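PDB 4B4H: beta-1,4-exocellulase from Thermobifida fusca, which hydrolyses beta-1,4-linked cellulose as a cellobiohydrolase of glycoside hydrolase family 6, this chain being the catalytic domain of a longer protein. Local coordinates for residues A[12-16]-A[17-21]; A[39-42]-A[43-47]; A[185-189]-A[190-194]; A[340-343]-A[344-348]. All coordinates share one frame; numbering follows the deposited sequence. Where two conformers were deposited one is given.

Contact 1 (A[12-16]-A[17-21]); sequences LYVNP and VWSAK
Ser19 N donates to Asn15 O over 2.8 Å, with 166° at the hydrogen and the donor almost in line with the carbonyl. This bond closes the first turn of helix 16-24, and Ala20 N continues the pattern by reaching Pro16 O at 3.1 Å. Asn15 is the N-cap, and its side chain contributes as well: OD1 lies 2.9 Å from Val17 N, a capping bond that is weak because the angle at the hydrogen is 127°. With CG anti to the backbone N (chi1 178°), the amide swings forward to the start of the helix. There Asn15 OD1 also rests against Val17 CB at 3.3 Å, while the other arm of the amide, Asn15 ND2, comes within 4.1 Å of Trp18 CB. On the carbonyl of Asn15, Ser19 packs its CB 3.3 Å from O, and Val14 CG1 stands 4.2 Å from the same CB. Ser19 OG bonds to Ala32 O and Trp18 NE1 to Pro355 O; the indole also lies close to Glu357, a predicted substrate-binding residue. Behind the cap, Asn15 packs on His62 of helix 59-70 and on Val38. With an alanine at this place, Val17 N is likely to lose its weak capping acceptor and a gap to open beside Trp18 CB, although the main-chain bond to Ser19 could persist. The chemistry is that of a helix start in which Pro16, having no N-H, demands no acceptor, so that the cap residue serves Val17 from its side chain and Ser19 from its carbonyl.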
loop_
_atom_site.group_PDB
_atom_site.type_symbol
_atom_site.label_atom_id
_atom_site.label_comp_id
_atom_site.label_asym_id
_atom_site.label_seq_id
_atom_site.Cartn_x
_atom_site.Cartn_y
_atom_site.Cartn_z
ATOM N N LEU A 12 8.306 17.461 -2.795
ATOM C CA LEU A 12 7.185 16.532 -2.889
ATOM C C LEU A 12 5.847 17.270 -2.975
ATOM O O LEU A 12 5.613 18.245 -2.264
ATOM C CB LEU A 12 7.181 15.526 -1.723
ATOM C CG LEU A 12 8.524 14.963 -1.217
ATOM C CD1 LEU A 12 8.313 14.127 0.046
ATOM C CD2 LEU A 12 9.287 14.175 -2.281
ATOM N N TYR A 13 4.970 16.780 -3.851
ATOM C CA TYR A 13 3.616 17.324 -4.013
ATOM C C TYR A 13 2.849 17.381 -2.690
ATOM O O TYR A 13 2.908 16.435 -1.911
ATOM C CB TYR A 13 2.821 16.441 -4.982
ATOM C CG TYR A 13 1.437 16.950 -5.299
ATOM C CD1 TYR A 13 1.260 18.173 -5.937
ATOM C CD2 TYR A 13 0.296 16.220 -4.939
ATOM C CE1 TYR A 13 0.000 18.650 -6.235
ATOM C CE2 TYR A 13 -0.979 16.691 -5.236
ATOM C CZ TYR A 13 -1.112 17.924 -5.877
ATOM O OH TYR A 13 -2.346 18.442 -6.210
ATOM N N VAL A 14 2.118 18.473 -2.459
ATOM C CA VAL A 14 1.163 18.547 -1.337
ATOM C C VAL A 14 -0.245 18.676 -1.923
ATOM O O VAL A 14 -0.541 19.611 -2.672
ATOM C CB VAL A 14 1.470 19.707 -0.349
ATOM C CG1 VAL A 14 0.493 19.718 0.822
ATOM C CG2 VAL A 14 2.890 19.588 0.187
ATOM N N ASN A 15 -1.113 17.731 -1.586
ATOM C CA ASN A 15 -2.461 17.707 -2.144
ATOM C C ASN A 15 -3.317 18.711 -1.398
ATOM O O ASN A 15 -3.585 18.521 -0.203
ATOM C CB ASN A 15 -3.054 16.299 -2.052
ATOM C CG ASN A 15 -4.478 16.212 -2.583
ATOM O OD1 ASN A 15 -5.102 17.228 -2.899
ATOM N ND2 ASN A 15 -5.005 14.998 -2.668
ATOM N N PRO A 16 -3.738 19.796 -2.087
ATOM C CA PRO A 16 -4.458 20.867 -1.395
ATOM C C PRO A 16 -5.765 20.364 -0.789
ATOM O O PRO A 16 -6.146 20.799 0.292
ATOM C CB PRO A 16 -4.773 21.875 -2.510
ATOM C CG PRO A 16 -3.933 21.480 -3.678
ATOM C CD PRO A 16 -3.725 20.002 -3.547
ATOM N N VAL A 17 -6.426 19.442 -1.487
ATOM C CA VAL A 17 -7.660 18.826 -1.003
ATOM C C VAL A 17 -7.427 18.149 0.355
ATOM O O VAL A 17 -8.070 18.496 1.356
ATOM C CB VAL A 17 -8.227 17.810 -2.032
ATOM C CG1 VAL A 17 -9.563 17.244 -1.566
ATOM C CG2 VAL A 17 -8.394 18.461 -3.395
ATOM N N TRP A 18 -6.504 17.184 0.394
ATOM C CA TRP A 18 -6.169 16.501 1.645
ATOM C C TRP A 18 -5.703 17.458 2.714
ATOM O O TRP A 18 -6.136 17.382 3.868
ATOM C CB TRP A 18 -5.124 15.402 1.426
ATOM C CG TRP A 18 -4.721 14.760 2.737
ATOM C CD1 TRP A 18 -5.406 13.788 3.456
ATOM C CD2 TRP A 18 -3.559 15.097 3.575
ATOM N NE1 TRP A 18 -4.757 13.496 4.638
ATOM C CE2 TRP A 18 -3.644 14.241 4.762
ATOM C CE3 TRP A 18 -2.493 15.978 3.458
ATOM C CZ2 TRP A 18 -2.700 14.287 5.767
ATOM C CZ3 TRP A 18 -1.544 16.015 4.486
ATOM C CH2 TRP A 18 -1.642 15.182 5.604
ATOM N N SER A 19 -4.808 18.370 2.343
ATOM C CA SER A 19 -4.243 19.313 3.299
ATOM C C SER A 19 -5.311 20.099 4.072
ATOM O O SER A 19 -5.142 20.353 5.273
ATOM C CB SER A 19 -3.283 20.282 2.604
ATOM O OG SER A 19 -2.688 21.145 3.559
ATOM N N ALA A 20 -6.386 20.479 3.379
ATOM C CA ALA A 20 -7.442 21.299 3.967
ATOM C C ALA A 20 -8.246 20.543 5.025
ATOM O O ALA A 20 -8.734 21.143 5.980
ATOM C CB ALA A 20 -8.361 21.852 2.884
ATOM N N LYS A 21 -8.360 19.225 4.873
ATOM C CA LYS A 21 -9.050 18.406 5.876
ATOM C C LYS A 21 -8.178 18.124 7.102
ATOM O O LYS A 21 -8.688 18.013 8.216
ATOM C CB LYS A 21 -9.537 17.091 5.265
ATOM C CG LYS A 21 -10.435 17.273 4.062
ATOM C CD LYS A 21 -10.752 15.936 3.423
ATOM C CE LYS A 21 -12.069 16.019 2.669
ATOM N NZ LYS A 21 -11.976 16.885 1.462
#

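Contact 2 (A[39-42]-A[43-47]); sequences WLDR and IGAIE
Arg42 meets Gly44 at the start of the next turn through the root of its side chain. Arg42 CB merely flanks the peptide to Ile43, and Arg42 CG, held between the backbone N and the carbonyl carbon (chi1 56°), comes within 4.1 Å of Gly44 N. From CG to NE the chain runs on extended past Asp41, with Glu97 also against the side chain, and only the turn about the CD-NE bond (chi4 -72°) brings the guanidinium back. At the tip, Arg42 NH1 lies 2.9 Å from Asp41 OD1 in a salt bridge whose hydrogen bond is weak; the carboxylate carbon lies at the guanidinium edge, in its plane. Two conformers of Arg42 were deposited, so this pairing is provisional. The main chain makes the firmer link: Ala45 N donates to Arg42 O at 3.1 Å, from above the carbonyl plane. Ala45 CB then lies 3.5 Å from Arg42 O and 4.3 Å from Leu40 CD2. Trp39 and Asp41 are predicted substrate-binding residues, and Trp39 NE1 is bonded to Val352 O. The turn thus carries strand 38-40 into the short helix 44-47, whose backbone bonding is sparse, with Leu40 packed on Val79 of strand 75-81 and both Leu40 and Ile46 on Ile114 of helix 103-121.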
loop_
_atom_site.group_PDB
_atom_site.type_symbol
_atom_site.label_atom_id
_atom_site.label_comp_id
_atom_site.label_asym_id
_atom_site.label_seq_id
_atom_site.Cartn_x
_atom_site.Cartn_y
_atom_site.Cartn_z
ATOM N N TRP A 39 -5.156 9.281 -5.442
ATOM C CA TRP A 39 -5.679 7.949 -5.772
ATOM C C TRP A 39 -6.622 7.948 -6.936
ATOM O O TRP A 39 -7.709 8.534 -6.871
ATOM C CB TRP A 39 -6.372 7.341 -4.568
ATOM C CG TRP A 39 -5.408 6.885 -3.510
ATOM C CD1 TRP A 39 -4.476 7.659 -2.812
ATOM C CD2 TRP A 39 -5.208 5.516 -3.003
ATOM N NE1 TRP A 39 -3.750 6.881 -1.950
ATOM C CE2 TRP A 39 -4.139 5.604 -1.994
ATOM C CE3 TRP A 39 -5.804 4.286 -3.249
ATOM C CZ2 TRP A 39 -3.693 4.495 -1.295
ATOM C CZ3 TRP A 39 -5.349 3.173 -2.533
ATOM C CH2 TRP A 39 -4.324 3.280 -1.573
ATOM N N LEU A 40 -6.235 7.278 -8.014
ATOM C CA LEU A 40 -7.171 7.111 -9.127
ATOM C C LEU A 40 -7.811 5.729 -9.018
ATOM O O LEU A 40 -7.377 4.765 -9.653
ATOM C CB LEU A 40 -6.511 7.353 -10.495
ATOM C CG LEU A 40 -5.610 8.588 -10.703
ATOM C CD1 LEU A 40 -5.110 8.694 -12.140
ATOM C CD2 LEU A 40 -6.262 9.905 -10.294
ATOM N N ASP A 41 -8.814 5.640 -8.150
ATOM C CA ASP A 41 -9.391 4.371 -7.753
ATOM C C ASP A 41 -10.684 4.067 -8.494
ATOM O O ASP A 41 -11.379 3.100 -8.174
ATOM C CB ASP A 41 -9.598 4.341 -6.236
ATOM C CG ASP A 41 -10.590 5.387 -5.751
ATOM O OD1 ASP A 41 -10.660 6.506 -6.315
ATOM O OD2 ASP A 41 -11.312 5.089 -4.775
ATOM N N ARG A 42 -10.997 4.902 -9.484
ATOM C CA ARG A 42 -12.142 4.666 -10.366
ATOM C C ARG A 42 -12.020 5.572 -11.586
ATOM O O ARG A 42 -11.265 6.545 -11.570
ATOM C CB ARG A 42 -13.481 4.856 -9.632
ATOM C CG ARG A 42 -13.662 6.218 -8.977
ATOM C CD ARG A 42 -14.782 6.209 -7.950
ATOM N NE ARG A 42 -15.124 7.570 -7.541
ATOM C CZ ARG A 42 -14.360 8.333 -6.765
ATOM N NH1 ARG A 42 -13.205 7.875 -6.306
ATOM N NH2 ARG A 42 -14.754 9.558 -6.448
ATOM N N ILE A 43 -12.743 5.228 -12.653
ATOM C CA ILE A 43 -12.685 5.974 -13.916
ATOM C C ILE A 43 -12.952 7.473 -13.704
ATOM O O ILE A 43 -12.297 8.315 -14.327
ATOM C CB ILE A 43 -13.619 5.365 -14.999
ATOM C CG1 ILE A 43 -13.094 3.988 -15.455
ATOM C CG2 ILE A 43 -13.762 6.306 -16.196
ATOM C CD1 ILE A 43 -14.051 3.186 -16.320
ATOM N N GLY A 44 -13.864 7.795 -12.789
ATOM C CA GLY A 44 -14.310 9.176 -12.581
ATOM C C GLY A 44 -13.282 10.080 -11.926
ATOM O O GLY A 44 -13.409 11.311 -11.959
ATOM N N ALA A 45 -12.254 9.477 -11.338
ATOM C CA ALA A 45 -11.205 10.240 -10.667
ATOM C C ALA A 45 -10.243 10.883 -11.671
ATOM O O ALA A 45 -9.479 11.799 -11.331
ATOM C CB ALA A 45 -10.444 9.342 -9.701
ATOM N N ILE A 46 -10.263 10.378 -12.901
ATOM C CA ILE A 46 -9.325 10.822 -13.925
ATOM C C ILE A 46 -9.636 12.267 -14.317
ATOM O O ILE A 46 -8.781 13.151 -14.191
ATOM C CB ILE A 46 -9.345 9.870 -15.144
ATOM C CG1 ILE A 46 -8.968 8.444 -14.709
ATOM C CG2 ILE A 46 -8.409 10.354 -16.248
ATOM C CD1 ILE A 46 -9.310 7.377 -15.737
ATOM N N GLU A 47 -10.866 12.492 -14.765
ATOM C CA GLU A 47 -11.376 13.836 -15.035
ATOM C C GLU A 47 -11.815 14.577 -13.777
ATOM O O GLU A 47 -11.942 15.803 -13.794
ATOM C CB GLU A 47 -12.524 13.775 -16.045
ATOM C CG GLU A 47 -12.065 13.582 -17.482
ATOM C CD GLU A 47 -11.373 14.811 -18.052
ATOM O OE1 GLU A 47 -11.918 15.927 -17.905
ATOM O OE2 GLU A 47 -10.283 14.660 -18.645
#

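Contact 3 (A[185-189]-A[190-194]); sequences DAAHH and GWIGW
His188 and Trp191 set their side chains at about a right angle. Trp191 CB lies over one face of the imidazole, 4.1 Å from His188 NE2, whereas His188 CD2 lies near the plane of the indole at its edge. The indole has its CG anti to the backbone N (chi1 -174°), and this brings Trp191 CE3 to Ala187 CB at 3.5 Å, an oblique approach. The main chain ties the two residues together: His188 O accepts from both Trp191 N at 2.9 Å and Ile192 N at 3.2 Å. The second donor is nearly collinear with the C=O bond, while the first arrives from above the carbonyl plane. Ile192 extends CD1 to 3.7 Å from Ala186 O. Upstream, Asp185 OD2 takes Ala187 N at 3.1 Å in an Asx turn. His188 ND1 bonds to Ser230 OG and Trp191 NE1 to Thr143 OG1. A leucine in place of His188 would probably leave Ser230 OG without this partner and remove the flat face on which Trp191 CB rests. His188 lies in the loop after strand 180-185, at the N-cap position of helix 189-192. It sits beside Asn228, and Trp191 beside Asp136, the predicted proton donor; since His188, Trp191 and Asn228 are all predicted substrate-binding residues, the arrangement is consistent with the substrate cleft of a family 6 glycoside hydrolase.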
loop_
_atom_site.group_PDB
_atom_site.type_symbol
_atom_site.label_atom_id
_atom_site.label_comp_id
_atom_site.label_asym_id
_atom_site.label_seq_id
_atom_site.Cartn_x
_atom_site.Cartn_y
_atom_site.Cartn_z
ATOM N N ASP A 185 2.994 -2.771 -6.677
ATOM C CA ASP A 185 2.665 -3.058 -5.306
ATOM C C ASP A 185 3.080 -4.483 -4.943
ATOM O O ASP A 185 2.820 -5.421 -5.694
ATOM C CB ASP A 185 1.178 -2.875 -5.024
ATOM C CG ASP A 185 0.867 -3.071 -3.573
ATOM O OD1 ASP A 185 1.038 -2.095 -2.799
ATOM O OD2 ASP A 185 0.501 -4.209 -3.203
ATOM N N ALA A 186 3.679 -4.641 -3.763
ATOM C CA ALA A 186 4.285 -5.903 -3.339
ATOM C C ALA A 186 3.751 -6.342 -1.976
ATOM O O ALA A 186 4.476 -6.926 -1.144
ATOM C CB ALA A 186 5.801 -5.733 -3.290
ATOM N N ALA A 187 2.470 -6.052 -1.762
ATOM C CA ALA A 187 1.785 -6.429 -0.534
ATOM C C ALA A 187 2.595 -5.992 0.699
ATOM O O ALA A 187 3.129 -4.868 0.759
ATOM C CB ALA A 187 1.545 -7.941 -0.508
ATOM N N HIS A 188 2.666 -6.880 1.684
ATOM C CA HIS A 188 3.422 -6.632 2.927
ATOM C C HIS A 188 3.860 -7.941 3.529
ATOM O O HIS A 188 3.442 -9.013 3.078
ATOM C CB HIS A 188 2.627 -5.757 3.905
ATOM C CG HIS A 188 1.391 -6.416 4.458
ATOM N ND1 HIS A 188 1.321 -6.861 5.721
ATOM C CD2 HIS A 188 0.148 -6.675 3.879
ATOM C CE1 HIS A 188 0.110 -7.390 5.946
ATOM N NE2 HIS A 188 -0.609 -7.281 4.814
ATOM N N HIS A 189 4.729 -7.871 4.534
ATOM C CA HIS A 189 5.413 -9.075 5.003
ATOM C C HIS A 189 4.464 -10.038 5.649
ATOM O O HIS A 189 4.654 -11.259 5.555
ATOM C CB HIS A 189 6.629 -8.737 5.876
ATOM C CG HIS A 189 6.306 -8.461 7.324
ATOM N ND1 HIS A 189 6.054 -7.221 7.797
ATOM C CD2 HIS A 189 6.240 -9.314 8.417
ATOM C CE1 HIS A 189 5.820 -7.290 9.127
ATOM N NE2 HIS A 189 5.942 -8.568 9.500
ATOM N N GLY A 190 3.422 -9.507 6.284
ATOM C CA GLY A 190 2.362 -10.327 6.862
ATOM C C GLY A 190 1.420 -10.961 5.852
ATOM O O GLY A 190 0.382 -11.484 6.233
ATOM N N TRP A 191 1.762 -10.898 4.569
ATOM C CA TRP A 191 0.999 -11.572 3.522
ATOM C C TRP A 191 1.866 -12.538 2.761
ATOM O O TRP A 191 1.510 -13.709 2.607
ATOM C CB TRP A 191 0.378 -10.545 2.573
ATOM C CG TRP A 191 -0.566 -11.066 1.509
ATOM C CD1 TRP A 191 -0.793 -12.388 1.098
ATOM C CD2 TRP A 191 -1.406 -10.255 0.631
ATOM N NE1 TRP A 191 -1.715 -12.435 0.082
ATOM C CE2 TRP A 191 -2.120 -11.190 -0.248
ATOM C CE3 TRP A 191 -1.641 -8.896 0.499
ATOM C CZ2 TRP A 191 -3.017 -10.749 -1.209
ATOM C CZ3 TRP A 191 -2.548 -8.463 -0.467
ATOM C CH2 TRP A 191 -3.214 -9.369 -1.307
ATOM N N ILE A 192 3.028 -12.070 2.297
ATOM C CA ILE A 192 3.862 -12.891 1.415
ATOM C C ILE A 192 5.281 -13.107 1.953
ATOM O O ILE A 192 6.235 -13.302 1.187
ATOM C CB ILE A 192 3.864 -12.361 -0.043
ATOM C CG1 ILE A 192 4.562 -11.000 -0.138
ATOM C CG2 ILE A 192 2.444 -12.305 -0.602
ATOM C CD1 ILE A 192 4.954 -10.599 -1.543
ATOM N N GLY A 193 5.410 -13.103 3.277
ATOM C CA GLY A 193 6.715 -13.257 3.907
ATOM C C GLY A 193 7.157 -14.692 4.154
ATOM O O GLY A 193 8.304 -14.911 4.510
ATOM N N TRP A 194 6.250 -15.655 3.974
ATOM C CA TRP A 194 6.543 -17.076 4.227
ATOM C C TRP A 194 7.347 -17.754 3.147
ATOM O O TRP A 194 7.245 -17.412 1.965
ATOM C CB TRP A 194 5.249 -17.850 4.438
ATOM C CG TRP A 194 4.558 -17.533 5.733
ATOM C CD1 TRP A 194 4.650 -18.224 6.937
ATOM C CD2 TRP A 194 3.636 -16.427 5.998
ATOM N NE1 TRP A 194 3.873 -17.640 7.894
ATOM C CE2 TRP A 194 3.238 -16.555 7.403
ATOM C CE3 TRP A 194 3.122 -15.375 5.242
ATOM C CZ2 TRP A 194 2.360 -15.666 7.997
ATOM C CZ3 TRP A 194 2.237 -14.486 5.855
ATOM C CH2 TRP A 194 1.873 -14.627 7.204
#

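Contact 4 (A[340-343]-A[344-348]); sequences VNPA and PGVDA
This is a local beta-hairpin contact, in which a type II turn from Ala343 to Val346 brings the chain from strand 339-340 back along strand 346-350 at a border of the main sheet. The one beta bridge is the antiparallel, non-hydrogen-bonded pair of Val340 and Ala348, whose CA atoms are 4.4 Å apart, with both side chains on one face. Next to it, Asn341 N donates to Asp347 O over 2.9 Å from above the carbonyl plane. The turn is closed by Val346 N, which reaches Ala343 O at 3.2 Å. Gly345 carries the positive phi (83°) that is characteristic of the third place of a type II turn, a value that suits a residue lacking CB. Across the turn, the side chains of Pro342 and Val346 cross at about a right angle, with ring atom CG of Pro342 3.8 Å from Val346 CG1; Ala343 CB adds a looser touch on Val346 CG2 at 4.4 Å. Leu263 of helix 262-276 packs against both Ala343 and Val346. On the strand, Asp347 turns its CB from the loop, and its OD2 bonds to Tyr183 OH. That carboxylate lies near Asp4, which binds calcium in another structure of this protein, though no calcium is bound to this chain here. The Asn341 amide ties the loop to the strand: with CG anti to the backbone N (chi1 -172°), ND2 donates to Val346 O at 2.9 Å, and the oxygen lies near the amide plane. The same oxygen receives a CA-H contact, Asn341 CA standing 3.2 Å from Val346 O with 172° at the hydrogen.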
loop_
_atom_site.group_PDB
_atom_site.type_symbol
_atom_site.label_atom_id
_atom_site.label_comp_id
_atom_site.label_asym_id
_atom_site.label_seq_id
_atom_site.Cartn_x
_atom_site.Cartn_y
_atom_site.Cartn_z
ATOM N N VAL A 340 13.733 10.414 2.070
ATOM C CA VAL A 340 14.448 9.939 0.885
ATOM C C VAL A 340 15.590 8.993 1.246
ATOM O O VAL A 340 16.371 9.287 2.158
ATOM C CB VAL A 340 14.990 11.143 0.084
ATOM C CG1 VAL A 340 15.738 10.686 -1.160
ATOM C CG2 VAL A 340 13.861 12.096 -0.275
ATOM N N ASN A 341 15.657 7.847 0.562
ATOM C CA ASN A 341 16.714 6.838 0.735
ATOM C C ASN A 341 17.115 6.584 2.203
ATOM O O ASN A 341 18.284 6.741 2.589
ATOM C CB ASN A 341 17.916 7.199 -0.166
ATOM C CG ASN A 341 18.983 6.125 -0.203
ATOM O OD1 ASN A 341 20.182 6.444 -0.255
ATOM N ND2 ASN A 341 18.589 4.866 -0.162
ATOM N N PRO A 342 16.137 6.211 3.043
ATOM C CA PRO A 342 16.353 5.978 4.482
ATOM C C PRO A 342 17.192 4.747 4.848
ATOM O O PRO A 342 17.695 4.664 5.978
ATOM C CB PRO A 342 14.942 5.814 5.016
ATOM C CG PRO A 342 14.197 5.220 3.869
ATOM C CD PRO A 342 14.750 5.892 2.646
ATOM N N ALA A 343 17.348 3.812 3.914
ATOM C CA ALA A 343 17.949 2.514 4.200
ATOM C C ALA A 343 18.427 1.878 2.899
ATOM O O ALA A 343 17.930 2.244 1.849
ATOM C CB ALA A 343 16.914 1.615 4.872
ATOM N N PRO A 344 19.389 0.933 2.968
ATOM C CA PRO A 344 19.855 0.216 1.774
ATOM C C PRO A 344 18.700 -0.300 0.894
ATOM O O PRO A 344 17.840 -1.046 1.376
ATOM C CB PRO A 344 20.661 -0.949 2.362
ATOM C CG PRO A 344 21.193 -0.408 3.654
ATOM C CD PRO A 344 20.217 0.620 4.158
ATOM N N GLY A 345 18.681 0.125 -0.369
ATOM C CA GLY A 345 17.707 -0.384 -1.344
ATOM C C GLY A 345 16.321 0.228 -1.363
ATOM O O GLY A 345 15.510 -0.137 -2.211
ATOM N N VAL A 346 16.055 1.152 -0.436
ATOM C CA VAL A 346 14.792 1.869 -0.340
ATOM C C VAL A 346 14.943 3.283 -0.939
ATOM O O VAL A 346 15.774 4.072 -0.486
ATOM C CB VAL A 346 14.294 1.933 1.124
ATOM C CG1 VAL A 346 13.017 2.746 1.256
ATOM C CG2 VAL A 346 14.124 0.536 1.697
ATOM N N ASP A 347 14.196 3.580 -2.000
ATOM C CA ASP A 347 14.157 4.918 -2.604
ATOM C C ASP A 347 13.561 5.966 -1.668
ATOM O O ASP A 347 13.948 7.135 -1.712
ATOM C CB ASP A 347 13.352 4.928 -3.924
ATOM C CG ASP A 347 14.095 4.308 -5.096
ATOM O OD1 ASP A 347 15.319 4.097 -5.025
ATOM O OD2 ASP A 347 13.441 4.025 -6.129
ATOM N N ALA A 348 12.597 5.553 -0.846
ATOM C CA ALA A 348 11.901 6.446 0.054
ATOM C C ALA A 348 10.915 5.721 0.947
ATOM O O ALA A 348 10.406 4.640 0.610
ATOM C CB ALA A 348 11.158 7.502 -0.737
#

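Overall arrangement
Taken from the N terminus, the four contacts come in series; none nests in or crosses another, since each joins adjoining residues. Contact 1 turns strand 11-12 into helix 16-24, contact 2 leads from strand 38-40 to helix 44-47, and contact 3 carries strand 180-185 into helix 189-192. Contact 4 instead closes a hairpin between strands 339-340 and 346-350. All these strands belong to one mixed sheet, largely parallel, so the contacts sample connections around a single barrel-like core. Contact 3 lies across the chain's centre from contacts 1 and 2, whereas contacts 1 and 4 approach to about 5 Å between nearest atoms without touching.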